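Local coordinates for SYE1 (Shewanella oneidensis, PDB 4AWT), which binds flavin mononucleotide and probably acts as an NAD(P)H-dependent oxidoreductase on CH-CH groups, at residues A[259-272]-A[288-302]. The protein carries 1 engineered substitution. Sequence-based numbering, arbitrary orientation. Where two conformers were deposited one is given.
Sequences LNKHRIVYLHIAEV and LREAYQGVLIYAGRY. With FMN (flavin mononucleotide), chain B; SO4 (sulfate ion), chain C.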
ATOM      1  N   LEU A 259       6.346   5.681  14.741  1.00  7.40           N
ATOM      2  CA  LEU A 259       5.486   4.530  14.556  1.00  7.55           C
ATOM      3  C   LEU A 259       5.763   3.431  15.574  1.00  7.28           C
ATOM      4  O   LEU A 259       4.873   2.728  16.021  1.00  8.19           O
ATOM      5  CB  LEU A 259       5.620   4.056  13.117  1.00  7.26           C
ATOM      6  CG  LEU A 259       5.112   5.073  12.069  1.00  7.61           C
ATOM      7  CD1 LEU A 259       5.447   4.556  10.672  1.00  8.07           C
ATOM      8  CD2 LEU A 259       3.622   5.321  12.219  1.00  8.17           C
ATOM      9  N   ASN A 260       7.049   3.314  15.963  1.00  7.31           N
ATOM     10  CA  ASN A 260       7.424   2.401  17.023  1.00  7.86           C
ATOM     11  C   ASN A 260       6.672   2.747  18.316  1.00  7.71           C
ATOM     12  O   ASN A 260       6.241   1.856  19.045  1.00  8.85           O
ATOM     13  CB  ASN A 260       8.913   2.454  17.227  1.00  8.22           C
ATOM     14  CG  ASN A 260       9.391   1.316  18.082  1.00  8.91           C
ATOM     15  OD1 ASN A 260       9.299   0.151  17.631  1.00  9.97           O
ATOM     16  ND2 ASN A 260       9.854   1.568  19.276  1.00 12.24           N
ATOM     17  N   LYS A 261       6.562   4.037  18.618  1.00  8.52           N
ATOM     18  CA  LYS A 261       5.860   4.514  19.826  0.53  9.87           C
ATOM     19  C   LYS A 261       4.404   4.051  19.834  1.00  8.79           C
ATOM     20  O   LYS A 261       3.827   3.728  20.861  1.00 10.72           O
ATOM     21  CB  LYS A 261       5.859   6.023  19.930  0.53 13.27           C
ATOM     22  CG  LYS A 261       7.124   6.699  20.366  0.53 17.42           C
ATOM     23  CD  LYS A 261       7.053   8.136  20.823  0.53 25.08           C
ATOM     24  CE  LYS A 261       8.130   8.394  21.878  0.53 31.71           C
ATOM     25  NZ  LYS A 261       8.166   9.827  22.340  0.53 37.77           N
ATOM     26  N   HIS A 262       3.783   4.064  18.656  1.00  7.96           N
ATOM     27  CA  HIS A 262       2.422   3.570  18.495  1.00  8.39           C
ATOM     28  C   HIS A 262       2.315   2.064  18.512  1.00  8.12           C
ATOM     29  O   HIS A 262       1.189   1.542  18.536  1.00  9.53           O
ATOM     30  CB  HIS A 262       1.814   4.087  17.195  1.00  9.12           C
ATOM     31  CG  HIS A 262       1.438   5.527  17.214  1.00  9.29           C
ATOM     32  ND1 HIS A 262       0.316   5.982  17.871  1.00 11.93           N
ATOM     33  CD2 HIS A 262       2.006   6.579  16.652  1.00 11.28           C
ATOM     34  CE1 HIS A 262       0.242   7.261  17.695  1.00 13.81           C
ATOM     35  NE2 HIS A 262       1.240   7.682  16.945  1.00 13.54           N
ATOM     36  N   ARG A 263       3.438   1.351  18.468  1.00  7.53           N
ATOM     37  CA  ARG A 263       3.455  -0.094  18.547  0.66  8.04           C
ATOM     38  C   ARG A 263       2.727  -0.721  17.351  1.00  7.32           C
ATOM     39  O   ARG A 263       2.150  -1.816  17.458  1.00  8.09           O
ATOM     40  CB  ARG A 263       2.959  -0.654  19.884  0.66 11.54           C
ATOM     41  CG  ARG A 263       3.836  -0.172  21.047  0.66 15.53           C
ATOM     42  CD  ARG A 263       5.228  -0.779  20.995  0.66 21.86           C
ATOM     43  NE  ARG A 263       6.003  -0.575  22.223  0.66 27.63           N
ATOM     44  CZ  ARG A 263       6.872   0.360  22.514  0.66 28.63           C
ATOM     45  NH1 ARG A 263       7.166   1.319  21.666  0.66 19.63           N
ATOM     46  NH2 ARG A 263       7.512   0.416  23.685  0.66 32.56           N
ATOM     47  N   ILE A 264       2.793  -0.095  16.199  1.00  6.83           N
ATOM     48  CA  ILE A 264       2.183  -0.674  15.017  1.00  6.87           C
ATOM     49  C   ILE A 264       2.828  -2.063  14.768  1.00  6.02           C
ATOM     50  O   ILE A 264       3.993  -2.289  15.075  1.00  6.68           O
ATOM     51  CB  ILE A 264       2.282   0.206  13.783  1.00  6.93           C
ATOM     52  CG1 ILE A 264       3.688   0.423  13.275  1.00  6.88           C
ATOM     53  CG2 ILE A 264       1.547   1.553  14.027  1.00  8.61           C
ATOM     54  CD1 ILE A 264       3.785   1.070  11.920  1.00  7.56           C
ATOM     55  N   VAL A 265       2.051  -2.966  14.200  1.00  5.88           N
ATOM     56  CA  VAL A 265       2.474  -4.354  14.095  1.00  5.87           C
ATOM     57  C   VAL A 265       3.538  -4.568  13.033  1.00  5.55           C
ATOM     58  O   VAL A 265       4.386  -5.469  13.179  1.00  6.26           O
ATOM     59  CB  VAL A 265       1.256  -5.281  13.900  1.00  6.24           C
ATOM     60  CG1 VAL A 265       0.710  -5.277  12.482  1.00  6.95           C
ATOM     61  CG2 VAL A 265       1.566  -6.677  14.341  1.00  7.55           C
ATOM     62  N   TYR A 266       3.529  -3.788  11.971  1.00  5.52           N
ATOM     63  CA  TYR A 266       4.602  -3.848  10.970  1.00  5.18           C
ATOM     64  C   TYR A 266       4.811  -2.493  10.369  1.00  5.10           C
ATOM     65  O   TYR A 266       3.886  -1.652  10.282  1.00  5.54           O
ATOM     66  CB  TYR A 266       4.340  -4.908   9.919  1.00  5.33           C
ATOM     67  CG  TYR A 266       3.292  -4.695   8.856  1.00  5.22           C
ATOM     68  CD1 TYR A 266       3.455  -3.769   7.831  1.00  5.27           C
ATOM     69  CD2 TYR A 266       2.169  -5.484   8.803  1.00  5.31           C
ATOM     70  CE1 TYR A 266       2.535  -3.608   6.834  1.00  5.34           C
ATOM     71  CE2 TYR A 266       1.265  -5.412   7.768  1.00  5.50           C
ATOM     72  CZ  TYR A 266       1.432  -4.480   6.770  1.00  5.33           C
ATOM     73  OH  TYR A 266       0.557  -4.439   5.736  1.00  5.71           O
ATOM     74  N   LEU A 267       6.008  -2.319   9.839  1.00  5.20           N
ATOM     75  CA  LEU A 267       6.411  -1.175   9.015  1.00  5.09           C
ATOM     76  C   LEU A 267       6.872  -1.766   7.692  1.00  4.74           C
ATOM     77  O   LEU A 267       7.716  -2.660   7.671  1.00  5.80           O
ATOM     78  CB  LEU A 267       7.535  -0.384   9.683  1.00  5.33           C
ATOM     79  CG  LEU A 267       8.098   0.764   8.889  1.00  6.25           C
ATOM     80  CD1 LEU A 267       7.062   1.779   8.519  1.00  9.09           C
ATOM     81  CD2 LEU A 267       9.237   1.428   9.669  1.00  7.45           C
ATOM     82  N   HIS A 268       6.315  -1.253   6.604  1.00  4.95           N
ATOM     83  CA  HIS A 268       6.557  -1.741   5.252  1.00  4.72           C
ATOM     84  C   HIS A 268       7.228  -0.630   4.450  1.00  4.98           C
ATOM     85  O   HIS A 268       6.669   0.452   4.315  1.00  5.35           O
ATOM     86  CB  HIS A 268       5.215  -2.164   4.676  1.00  4.76           C
ATOM     87  CG  HIS A 268       5.228  -2.800   3.321  1.00  5.06           C
ATOM     88  ND1 HIS A 268       4.066  -3.275   2.763  1.00  5.20           N
ATOM     89  CD2 HIS A 268       6.200  -3.102   2.425  1.00  5.14           C
ATOM     90  CE1 HIS A 268       4.387  -3.837   1.608  1.00  5.48           C
ATOM     91  NE2 HIS A 268       5.666  -3.756   1.334  1.00  5.55           N
ATOM     92  N   ILE A 269       8.432  -0.907   3.978  1.00  5.04           N
ATOM     93  CA  ILE A 269       9.214   0.040   3.208  1.00  5.21           C
ATOM     94  C   ILE A 269       9.090  -0.307   1.723  1.00  5.36           C
ATOM     95  O   ILE A 269       9.473  -1.423   1.305  1.00  6.13           O
ATOM     96  CB  ILE A 269      10.677   0.053   3.643  1.00  5.75           C
ATOM     97  CG1 ILE A 269      10.820   0.339   5.131  1.00  6.46           C
ATOM     98  CG2 ILE A 269      11.481   1.008   2.780  1.00  6.67           C
ATOM     99  CD1 ILE A 269      10.279   1.666   5.596  1.00  7.74           C
ATOM    100  N   ALA A 270       8.570   0.635   0.945  1.00  5.59           N
ATOM    101  CA  ALA A 270       8.494   0.508  -0.501  1.00  5.76           C
ATOM    102  C   ALA A 270       9.805   1.058  -1.066  1.00  5.66           C
ATOM    103  O   ALA A 270      10.022   2.271  -1.165  1.00  6.46           O
ATOM    104  CB  ALA A 270       7.312   1.274  -1.037  1.00  6.50           C
ATOM    105  N   GLU A 271      10.739   0.150  -1.321  1.00  6.07           N
ATOM    106  CA  GLU A 271      12.103   0.468  -1.672  1.00  6.25           C
ATOM    107  C   GLU A 271      12.313   0.841  -3.123  1.00  6.27           C
ATOM    108  O   GLU A 271      13.300   1.508  -3.467  1.00  7.19           O
ATOM    109  CB  GLU A 271      12.979  -0.754  -1.255  1.00  7.25           C
ATOM    110  CG  GLU A 271      14.449  -0.613  -1.406  1.00  7.91           C
ATOM    111  CD  GLU A 271      15.213  -1.765  -0.805  1.00  7.60           C
ATOM    112  OE1 GLU A 271      14.561  -2.649  -0.176  1.00  8.45           O
ATOM    113  OE2 GLU A 271      16.440  -1.789  -0.959  1.00  9.48           O
ATOM    114  N   VAL A 272      11.423   0.380  -3.991  1.00  6.57           N
ATOM    115  CA  VAL A 272      11.409   0.681  -5.422  1.00  6.84           C
ATOM    116  C   VAL A 272       9.992   1.028  -5.793  1.00  6.71           C
ATOM    117  O   VAL A 272       9.061   0.374  -5.284  1.00  7.35           O
ATOM    118  CB  VAL A 272      11.882  -0.525  -6.249  1.00  7.05           C
ATOM    119  CG1 VAL A 272      11.759  -0.252  -7.747  1.00  8.17           C
ATOM    120  CG2 VAL A 272      13.298  -0.935  -5.879  1.00  7.60           C
ATOM    121  N   LEU A 288      16.834   2.119  10.513  1.00  7.40           N
ATOM    122  CA  LEU A 288      15.386   1.860  10.567  1.00  7.53           C
ATOM    123  C   LEU A 288      15.084   0.673  11.439  1.00  7.54           C
ATOM    124  O   LEU A 288      14.091   0.664  12.176  1.00  7.93           O
ATOM    125  CB  LEU A 288      14.797   1.644   9.178  1.00  8.20           C
ATOM    126  CG  LEU A 288      14.815   2.864   8.266  1.00  8.45           C
ATOM    127  CD1 LEU A 288      14.299   2.500   6.861  1.00 11.39           C
ATOM    128  CD2 LEU A 288      13.993   4.010   8.785  1.00 10.48           C
ATOM    129  N   ARG A 289      15.932  -0.360  11.377  1.00  7.53           N
ATOM    130  CA  ARG A 289      15.788  -1.575  12.176  0.75  8.10           C
ATOM    131  C   ARG A 289      15.899  -1.288  13.669  1.00  7.55           C
ATOM    132  O   ARG A 289      15.290  -1.970  14.458  1.00  8.74           O
ATOM    133  CB  ARG A 289      16.793  -2.609  11.674  0.75  8.69           C
ATOM    134  CG  ARG A 289      16.967  -3.898  12.443  0.75  8.68           C
ATOM    135  CD  ARG A 289      15.806  -4.890  12.259  0.75  9.33           C
ATOM    136  NE  ARG A 289      14.591  -4.351  12.925  0.75  8.16           N
ATOM    137  CZ  ARG A 289      13.429  -4.978  12.871  0.75  7.51           C
ATOM    138  NH1 ARG A 289      13.348  -6.115  12.260  0.75  7.71           N
ATOM    139  NH2 ARG A 289      12.362  -4.419  13.524  0.75  9.96           N
ATOM    140  N   GLU A 290      16.723  -0.300  14.047  1.00  7.68           N
ATOM    141  CA  GLU A 290      16.785   0.093  15.470  1.00  7.99           C
ATOM    142  C   GLU A 290      15.622   1.014  15.846  1.00  8.08           C
ATOM    143  O   GLU A 290      15.122   0.937  16.971  1.00  9.85           O
ATOM    144  CB  GLU A 290      18.105   0.734  15.822  1.00  8.80           C
ATOM    145  CG  GLU A 290      19.273  -0.238  15.676  1.00  9.24           C
ATOM    146  CD  GLU A 290      19.057  -1.519  16.384  1.00  9.53           C
ATOM    147  OE1 GLU A 290      18.692  -1.510  17.584  1.00 10.72           O
ATOM    148  OE2 GLU A 290      19.239  -2.585  15.747  1.00 11.73           O
ATOM    149  N   ALA A 291      15.217   1.903  14.953  1.00  7.62           N
ATOM    150  CA  ALA A 291      14.180   2.851  15.262  1.00  7.72           C
ATOM    151  C   ALA A 291      12.821   2.190  15.417  1.00  7.52           C
ATOM    152  O   ALA A 291      11.974   2.648  16.190  1.00  8.36           O
ATOM    153  CB  ALA A 291      14.113   3.928  14.195  1.00  8.32           C
ATOM    154  N   TYR A 292      12.579   1.138  14.637  1.00  8.18           N
ATOM    155  CA  TYR A 292      11.276   0.450  14.635  1.00  7.62           C
ATOM    156  C   TYR A 292      11.536  -1.023  14.924  1.00  7.99           C
ATOM    157  O   TYR A 292      12.282  -1.686  14.193  1.00  9.03           O
ATOM    158  CB  TYR A 292      10.565   0.647  13.281  1.00  7.80           C
ATOM    159  CG  TYR A 292       9.329  -0.217  13.274  1.00  6.75           C
ATOM    160  CD1 TYR A 292       8.193   0.155  14.009  1.00  7.29           C
ATOM    161  CD2 TYR A 292       9.320  -1.437  12.613  1.00  6.22           C
ATOM    162  CE1 TYR A 292       7.097  -0.667  14.060  1.00  6.66           C
ATOM    163  CE2 TYR A 292       8.204  -2.246  12.682  1.00  6.05           C
ATOM    164  CZ  TYR A 292       7.097  -1.863  13.388  1.00  6.25           C
ATOM    165  OH  TYR A 292       6.056  -2.742  13.427  1.00  7.00           O
ATOM    166  N   GLN A 293      10.918  -1.502  16.003  1.00  8.18           N
ATOM    167  CA  GLN A 293      11.283  -2.836  16.473  0.56 10.00           C
ATOM    168  C   GLN A 293      10.186  -3.878  16.374  1.00  8.44           C
ATOM    169  O   GLN A 293      10.272  -4.947  16.948  1.00 11.19           O
ATOM    170  CB  GLN A 293      11.805  -2.704  17.889  0.56 13.24           C
ATOM    171  CG  GLN A 293      12.885  -1.601  17.934  0.56 15.57           C
ATOM    172  CD  GLN A 293      13.865  -1.713  19.064  0.56 20.12           C
ATOM    173  OE1 GLN A 293      14.943  -1.088  19.004  0.56 24.06           O
ATOM    174  NE2 GLN A 293      13.512  -2.494  20.097  0.56 26.63           N
ATOM    175  N   GLY A 294       9.221  -3.630  15.495  1.00  7.07           N
ATOM    176  CA  GLY A 294       8.233  -4.613  15.101  1.00  7.01           C
ATOM    177  C   GLY A 294       8.647  -5.368  13.854  1.00  6.48           C
ATOM    178  O   GLY A 294       9.836  -5.509  13.550  1.00  7.97           O
ATOM    179  N   VAL A 295       7.684  -5.875  13.123  1.00  6.18           N
ATOM    180  CA  VAL A 295       7.983  -6.630  11.888  1.00  5.87           C
ATOM    181  C   VAL A 295       8.279  -5.642  10.781  1.00  5.58           C
ATOM    182  O   VAL A 295       7.497  -4.747  10.489  1.00  6.07           O
ATOM    183  CB  VAL A 295       6.796  -7.549  11.534  1.00  5.97           C
ATOM    184  CG1 VAL A 295       6.974  -8.145  10.154  1.00  6.56           C
ATOM    185  CG2 VAL A 295       6.659  -8.637  12.594  1.00  6.96           C
ATOM    186  N   LEU A 296       9.454  -5.823  10.139  1.00  5.65           N
ATOM    187  CA  LEU A 296       9.889  -4.926   9.087  0.52  5.71           C
ATOM    188  C   LEU A 296       9.806  -5.653   7.756  1.00  5.83           C
ATOM    189  O   LEU A 296      10.385  -6.731   7.567  1.00  6.77           O
ATOM    190  CB  LEU A 296      11.273  -4.458   9.549  0.52  6.44           C
ATOM    191  CG  LEU A 296      11.949  -3.371   8.748  0.52  5.92           C
ATOM    192  CD1 LEU A 296      11.061  -2.147   8.577  0.52  6.17           C
ATOM    193  CD2 LEU A 296      13.260  -2.956   9.417  0.52  7.65           C
ATOM    194  N   ILE A 297       9.065  -5.064   6.825  1.00  5.86           N
ATOM    195  CA  ILE A 297       8.815  -5.606   5.511  1.00  5.81           C
ATOM    196  C   ILE A 297       9.448  -4.684   4.481  1.00  5.42           C
ATOM    197  O   ILE A 297       9.267  -3.471   4.575  1.00  6.12           O
ATOM    198  CB  ILE A 297       7.306  -5.731   5.220  1.00  5.90           C
ATOM    199  CG1 ILE A 297       6.559  -6.395   6.361  1.00  7.12           C
ATOM    200  CG2 ILE A 297       7.085  -6.399   3.886  1.00  6.71           C
ATOM    201  CD1 ILE A 297       5.077  -6.562   6.162  1.00  8.64           C
ATOM    202  N   TYR A 298      10.173  -5.229   3.501  1.00  5.46           N
ATOM    203  CA  TYR A 298      10.658  -4.460   2.359  1.00  5.34           C
ATOM    204  C   TYR A 298      10.100  -5.068   1.085  1.00  5.23           C
ATOM    205  O   TYR A 298      10.005  -6.285   0.973  1.00  5.60           O
ATOM    206  CB  TYR A 298      12.186  -4.452   2.264  1.00  5.93           C
ATOM    207  CG  TYR A 298      12.871  -3.542   3.241  1.00  5.80           C
ATOM    208  CD1 TYR A 298      13.020  -3.863   4.573  1.00  7.74           C
ATOM    209  CD2 TYR A 298      13.384  -2.338   2.815  1.00  6.58           C
ATOM    210  CE1 TYR A 298      13.677  -3.035   5.442  1.00  9.62           C
ATOM    211  CE2 TYR A 298      14.026  -1.472   3.704  1.00  7.55           C
ATOM    212  CZ  TYR A 298      14.172  -1.832   5.028  1.00  8.02           C
ATOM    213  OH  TYR A 298      14.842  -0.979   5.831  1.00 10.54           O
ATOM    214  N   ALA A 299       9.849  -4.202   0.100  1.00  5.43           N
ATOM    215  CA  ALA A 299       9.510  -4.652  -1.239  1.00  5.50           C
ATOM    216  C   ALA A 299      10.195  -3.738  -2.250  1.00  5.40           C
ATOM    217  O   ALA A 299      10.316  -2.531  -2.021  1.00  6.56           O
ATOM    218  CB  ALA A 299       8.009  -4.606  -1.506  1.00  6.42           C
ATOM    219  N   GLY A 300      10.606  -4.319  -3.365  1.00  5.67           N
ATOM    220  CA  GLY A 300      11.150  -3.568  -4.492  1.00  6.06           C
ATOM    221  C   GLY A 300      12.346  -4.315  -5.081  1.00  6.15           C
ATOM    222  O   GLY A 300      13.415  -4.324  -4.519  1.00  6.87           O
ATOM    223  N   ARG A 301      12.080  -4.938  -6.242  1.00  6.24           N
ATOM    224  CA  ARG A 301      13.124  -5.622  -7.003  0.58  6.66           C
ATOM    225  C   ARG A 301      13.815  -6.739  -6.215  1.00  7.13           C
ATOM    226  O   ARG A 301      14.967  -7.063  -6.502  1.00  9.19           O
ATOM    227  CB  ARG A 301      14.127  -4.703  -7.670  0.58  7.50           C
ATOM    228  CG  ARG A 301      13.508  -3.807  -8.717  0.58  7.67           C
ATOM    229  CD  ARG A 301      12.849  -4.542  -9.849  0.58  9.65           C
ATOM    230  NE  ARG A 301      12.609  -3.655 -11.003  0.58  9.42           N
ATOM    231  CZ  ARG A 301      11.805  -3.953 -12.017  0.58  8.76           C
ATOM    232  NH1 ARG A 301      11.115  -5.054 -12.062  0.58  9.59           N
ATOM    233  NH2 ARG A 301      11.715  -3.053 -13.001  0.58 12.03           N
ATOM    234  N   TYR A 302      13.134  -7.370  -5.299  1.00  6.50           N
ATOM    235  CA  TYR A 302      13.709  -8.541  -4.640  1.00  6.45           C
ATOM    236  C   TYR A 302      13.519  -9.765  -5.523  1.00  6.53           C
ATOM    237  O   TYR A 302      12.537  -9.964  -6.219  1.00  7.72           O
ATOM    238  CB  TYR A 302      13.096  -8.805  -3.257  1.00  7.00           C
ATOM    239  CG  TYR A 302      13.644  -7.823  -2.258  1.00  6.52           C
ATOM    240  CD1 TYR A 302      13.089  -6.558  -2.084  1.00  6.38           C
ATOM    241  CD2 TYR A 302      14.791  -8.113  -1.518  1.00  6.93           C
ATOM    242  CE1 TYR A 302      13.632  -5.638  -1.230  1.00  6.90           C
ATOM    243  CE2 TYR A 302      15.322  -7.206  -0.633  1.00  7.27           C
ATOM    244  CZ  TYR A 302      14.763  -5.956  -0.497  1.00  6.91           C
ATOM    245  OH  TYR A 302      15.335  -5.054   0.381  1.00  7.74           O
TER
HETATM  246  N1  FMN B 500       1.909  -0.068  -3.985  1.00  5.18           N
HETATM  247  C2  FMN B 500       1.028   0.279  -3.055  1.00  5.20           C
HETATM  248  O2  FMN B 500       1.382   0.617  -1.894  1.00  5.40           O
HETATM  249  N3  FMN B 500      -0.329   0.275  -3.344  1.00  5.40           N
HETATM  250  C4  FMN B 500      -0.835  -0.082  -4.583  1.00  5.30           C
HETATM  251  O4  FMN B 500      -2.084  -0.159  -4.727  1.00  6.06           O
HETATM  252  C4A FMN B 500       0.107  -0.334  -5.578  1.00  5.42           C
HETATM  253  N5  FMN B 500      -0.302  -0.609  -6.882  1.00  6.04           N
HETATM  254  C5A FMN B 500       0.628  -1.269  -7.730  1.00  5.73           C
HETATM  255  C6  FMN B 500       0.205  -1.800  -8.923  1.00  6.52           C
HETATM  256  C7  FMN B 500       1.088  -2.491  -9.787  1.00  6.70           C
HETATM  257  C7M FMN B 500       0.521  -3.153 -11.020  1.00  8.76           C
HETATM  258  C8  FMN B 500       2.401  -2.575  -9.433  1.00  6.42           C
HETATM  259  C8M FMN B 500       3.408  -3.324 -10.282  1.00  8.28           C
HETATM  260  C9  FMN B 500       2.849  -2.021  -8.216  1.00  6.03           C
HETATM  261  C9A FMN B 500       1.970  -1.373  -7.347  1.00  5.63           C
HETATM  262  N10 FMN B 500       2.402  -0.871  -6.102  1.00  5.60           N
HETATM  263  C10 FMN B 500       1.462  -0.415  -5.197  1.00  5.36           C
HETATM  264  C1' FMN B 500       3.800  -1.049  -5.701  1.00  5.53           C
HETATM  265  C2' FMN B 500       4.133  -2.485  -5.256  1.00  5.16           C
HETATM  266  O2' FMN B 500       3.506  -2.785  -4.020  1.00  5.37           O
HETATM  267  C3' FMN B 500       5.619  -2.699  -5.045  1.00  5.38           C
HETATM  268  O3' FMN B 500       6.117  -1.941  -3.954  1.00  5.56           O
HETATM  269  C4' FMN B 500       6.495  -2.427  -6.281  1.00  5.69           C
HETATM  270  O4' FMN B 500       5.936  -2.990  -7.458  1.00  5.99           O
HETATM  271  C5' FMN B 500       7.938  -2.847  -6.074  1.00  5.87           C
HETATM  272  O5' FMN B 500       8.046  -4.264  -5.856  1.00  5.68           O
HETATM  273  P   FMN B 500       8.463  -5.229  -7.082  1.00  5.71           P
HETATM  274  O1P FMN B 500       7.316  -5.197  -8.061  1.00  5.88           O
HETATM  275  O2P FMN B 500       9.738  -4.677  -7.680  1.00  6.22           O
HETATM  276  O3P FMN B 500       8.633  -6.571  -6.414  1.00  5.95           O
HETATM  277  S   SO4 C 501       8.880  -4.258 -15.227  1.00 15.72           S
HETATM  278  O1  SO4 C 501       7.904  -3.223 -14.638  1.00 16.03           O
HETATM  279  O2  SO4 C 501      10.176  -3.674 -15.288  1.00 23.46           O
HETATM  280  O3  SO4 C 501       9.146  -5.326 -14.116  1.00 21.60           O
HETATM  281  O4  SO4 C 501       8.354  -5.045 -16.304  1.00 20.73           O
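Strands 266-270 and 295-299 are parallel neighbours in the flavin-binding barrel, joined by backbone bonds that alternate between them. Leu267 N donates to Val295 O, and Leu267 O accepts from Ile297 N; Ile269 repeats the pattern with Ile297 O and Ala299 N, and Glu271 N ends the series on Ala299 O at 2.8 Å. On the face bearing Tyr266 and His268, Ile297 serves two rings at once: its CD1 lies over the Tyr266 ring, 3.8 Å from the centroid, while CG2 covers a face of the His268 imidazole and Ala299 CB meets that ring's edge. Glu179 OE1 is hydrogen-bonded to both Tyr266 OH and His268 ND1. On the other face Ile269 CB sits above the Tyr298 ring, the two side chains pointing the same way.

This is a beta-alpha-beta unit of a TIM barrel, its strands linked through helix 282-291, and Tyr292 follows that helix. Its ring, carried by a CG placed opposite the backbone N (chi1 173°), reaches across to Leu267, whose CB packs on one face, 3.6 Å from Tyr292 CD2; Gly294 N lies over the opposite face. Tyr292 OH donates to Ile264 O at 2.7 Å, from above the carbonyl plane. Replacing the ring by an alanine side chain is likely to leave Ile264 O without this donor and to open a gap beside Leu267. Nearby, Asn260 OD1 accepts Gln293 N at 2.8 Å, tying helix 248-261 to the turn after helix 282-291.

Beyond the C-terminal ends of the strands, the ligand-binding end of a TIM barrel, the extended Glu271 side chain receives Tyr302 OH on the syn side of OE1 (2.6 Å), and its OE2 forms a salt bridge with Lys285. Val272 CB packs on Gly300 CA, and the following residue, Arg301, gives its backbone N to FMN O2P at 2.8 Å.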